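Sugar fermentation stimulation protein homolog (PDB 4DA2) probably binds DNA and, with its OB fold joined to a calcium-binding PD-(D/E)xK domain, has the build of a nuclease. Local coordinates at residues I32-I37 with G60-Y65. The protein carries 1 engineered substitution. Residues are numbered along the deposited sequence; the frame is centred on the assembly and turned at random.
Sequences IERALI and GGKTRY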
loop_
_atom_site.group_PDB
_atom_site.type_symbol
_atom_site.label_atom_id
_atom_site.label_comp_id
_atom_site.label_asym_id
_atom_site.label_seq_id
_atom_site.Cartn_x
_atom_site.Cartn_y
_atom_site.Cartn_z
ATOM N N ILE A 32 -3.086 -26.702 -8.010
ATOM C CA ILE A 32 -3.867 -25.472 -8.107
ATOM C C ILE A 32 -4.357 -25.080 -6.713
ATOM O O ILE A 32 -5.028 -25.872 -6.041
ATOM C CB ILE A 32 -5.036 -25.570 -9.118
ATOM C CG1 ILE A 32 -4.508 -25.893 -10.518
ATOM C CG2 ILE A 32 -5.829 -24.250 -9.139
ATOM C CD1 ILE A 32 -5.600 -26.103 -11.575
ATOM N N GLU A 33 -4.015 -23.866 -6.265
ATOM C CA GLU A 33 -4.320 -23.477 -4.897
ATOM C C GLU A 33 -5.097 -22.170 -4.827
ATOM O O GLU A 33 -4.861 -21.263 -5.604
ATOM C CB GLU A 33 -3.025 -23.274 -4.105
ATOM C CG GLU A 33 -2.224 -24.542 -3.870
ATOM C CD GLU A 33 -2.826 -25.411 -2.794
ATOM O OE1 GLU A 33 -3.845 -25.007 -2.175
ATOM O OE2 GLU A 33 -2.297 -26.508 -2.570
ATOM N N ARG A 34 -6.011 -22.098 -3.870
ATOM C CA ARG A 34 -6.711 -20.851 -3.538
ATOM C C ARG A 34 -5.777 -19.912 -2.761
ATOM O O ARG A 34 -5.170 -20.322 -1.776
ATOM C CB ARG A 34 -7.973 -21.169 -2.733
ATOM C CG ARG A 34 -9.075 -20.140 -2.838
ATOM C CD ARG A 34 -10.316 -20.602 -2.086
ATOM N NE ARG A 34 -11.362 -19.603 -2.039
ATOM C CZ ARG A 34 -12.212 -19.476 -1.031
ATOM N NH1 ARG A 34 -12.101 -20.261 0.031
ATOM N NH2 ARG A 34 -13.144 -18.538 -1.065
ATOM N N ALA A 35 -5.646 -18.660 -3.219
ATOM C CA ALA A 35 -4.747 -17.696 -2.601
ATOM C C ALA A 35 -5.508 -16.418 -2.286
ATOM O O ALA A 35 -6.242 -15.901 -3.123
ATOM C CB ALA A 35 -3.553 -17.394 -3.548
ATOM N N LEU A 36 -5.350 -15.927 -1.064
ATOM C CA LEU A 36 -5.993 -14.703 -0.640
ATOM C C LEU A 36 -5.398 -13.494 -1.360
ATOM O O LEU A 36 -4.199 -13.402 -1.543
ATOM C CB LEU A 36 -5.778 -14.519 0.863
ATOM C CG LEU A 36 -6.835 -13.705 1.588
ATOM C CD1 LEU A 36 -8.152 -14.476 1.627
ATOM C CD2 LEU A 36 -6.372 -13.359 3.009
ATOM N N ILE A 37 -6.261 -12.569 -1.758
ATOM C CA ILE A 37 -5.831 -11.301 -2.328
ATOM C C ILE A 37 -6.339 -10.200 -1.378
ATOM O O ILE A 37 -7.546 -10.087 -1.111
ATOM C CB ILE A 37 -6.412 -11.098 -3.766
ATOM C CG1 ILE A 37 -5.800 -12.089 -4.763
ATOM C CG2 ILE A 37 -6.225 -9.620 -4.226
ATOM C CD1 ILE A 37 -6.610 -12.237 -6.069
ATOM N N GLY A 60 -4.281 -20.850 9.251
ATOM C CA GLY A 60 -5.693 -20.533 9.509
ATOM C C GLY A 60 -6.117 -19.214 8.865
ATOM O O GLY A 60 -5.317 -18.285 8.753
ATOM N N GLY A 61 -7.373 -19.115 8.437
ATOM C CA GLY A 61 -8.332 -20.202 8.541
ATOM C C GLY A 61 -8.855 -20.626 7.184
ATOM O O GLY A 61 -8.583 -21.743 6.730
ATOM N N LYS A 62 -9.592 -19.728 6.533
ATOM C CA LYS A 62 -10.312 -20.068 5.300
ATOM C C LYS A 62 -9.398 -20.429 4.128
ATOM O O LYS A 62 -9.672 -21.382 3.392
ATOM C CB LYS A 62 -11.307 -18.964 4.903
ATOM C CG LYS A 62 -12.308 -19.416 3.846
ATOM C CD LYS A 62 -13.403 -18.389 3.588
ATOM C CE LYS A 62 -14.089 -18.626 2.238
ATOM N NZ LYS A 62 -14.671 -19.994 2.084
ATOM N N THR A 63 -8.317 -19.675 3.963
ATOM C CA THR A 63 -7.374 -19.917 2.865
ATOM C C THR A 63 -5.966 -20.129 3.441
ATOM O O THR A 63 -5.628 -19.511 4.450
ATOM C CB THR A 63 -7.423 -18.771 1.830
ATOM O OG1 THR A 63 -6.972 -17.554 2.435
ATOM C CG2 THR A 63 -8.860 -18.570 1.337
ATOM N N ARG A 64 -5.191 -21.017 2.818
ATOM C CA ARG A 64 -3.872 -21.412 3.310
ATOM C C ARG A 64 -2.717 -20.641 2.681
ATOM O O ARG A 64 -1.569 -20.823 3.085
ATOM C CB ARG A 64 -3.618 -22.910 3.085
ATOM C CG ARG A 64 -4.742 -23.844 3.525
ATOM C CD ARG A 64 -4.244 -25.212 4.040
ATOM N NE ARG A 64 -2.994 -25.724 3.453
ATOM C CZ ARG A 64 -2.814 -26.069 2.176
ATOM N NH1 ARG A 64 -3.784 -25.924 1.287
ATOM N NH2 ARG A 64 -1.637 -26.537 1.774
ATOM N N TYR A 65 -3.015 -19.813 1.676
ATOM C CA TYR A 65 -1.965 -19.011 1.038
ATOM C C TYR A 65 -2.392 -17.578 0.855
ATOM O O TYR A 65 -3.564 -17.302 0.660
ATOM C CB TYR A 65 -1.612 -19.591 -0.329
ATOM C CG TYR A 65 -0.981 -20.947 -0.250
ATOM C CD1 TYR A 65 0.407 -21.084 -0.165
ATOM C CD2 TYR A 65 -1.767 -22.099 -0.247
ATOM C CE1 TYR A 65 0.993 -22.347 -0.089
ATOM C CE2 TYR A 65 -1.187 -23.358 -0.173
ATOM C CZ TYR A 65 0.189 -23.471 -0.096
ATOM O OH TYR A 65 0.759 -24.719 -0.023
#
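Glu33 and Tyr65 both set CG beside the backbone N and anti to the carbonyl carbon (chi1 -67° and -66°), and a bend at chi2 in the glutamate lays its carboxylate by the phenol ring. Glu33 CD comes within 3.7 Å of Tyr65 CE2, the two planes inclined at 48°. From there Glu33 OE1 forms a rather long salt bridge, 3.6 Å to Arg64 NH1, whose guanidinium is reached through a chain bent at chi2 and chi3. An alanine in place of Glu33 would probably leave the Arg64 guanidinium without this counter-charge and open a gap beside Tyr65 CE2. The backbone supplies the firmer link: Leu36 N donates to Tyr65 O over 2.8 Å in a nearly straight bond, and the Ala35 CA-H adds a weaker contact to the same oxygen. Farther along, Leu36 CD1 packs 3.4 Å from Thr63 OG1, a hydroxyl buried here without a hydrogen-bond partner, while Thr63 CG2 lies over one face of the Arg34 guanidinium. Lys62 NZ lies at the edge of the Arg34 guanidinium, 3.3 Å from Arg34 NH1, two like charges that would be expected to repel. Tyr65 also packs on Phe11 of strand 11-18 and Ile28 of strand 23-28. Strand 31-36 thus meets the loop leading into strand 65-72, its parallel neighbour in the curled beta-sheet of the N-terminal OB fold, with Leu36 bonded through its backbone to both Tyr65 and Leu67.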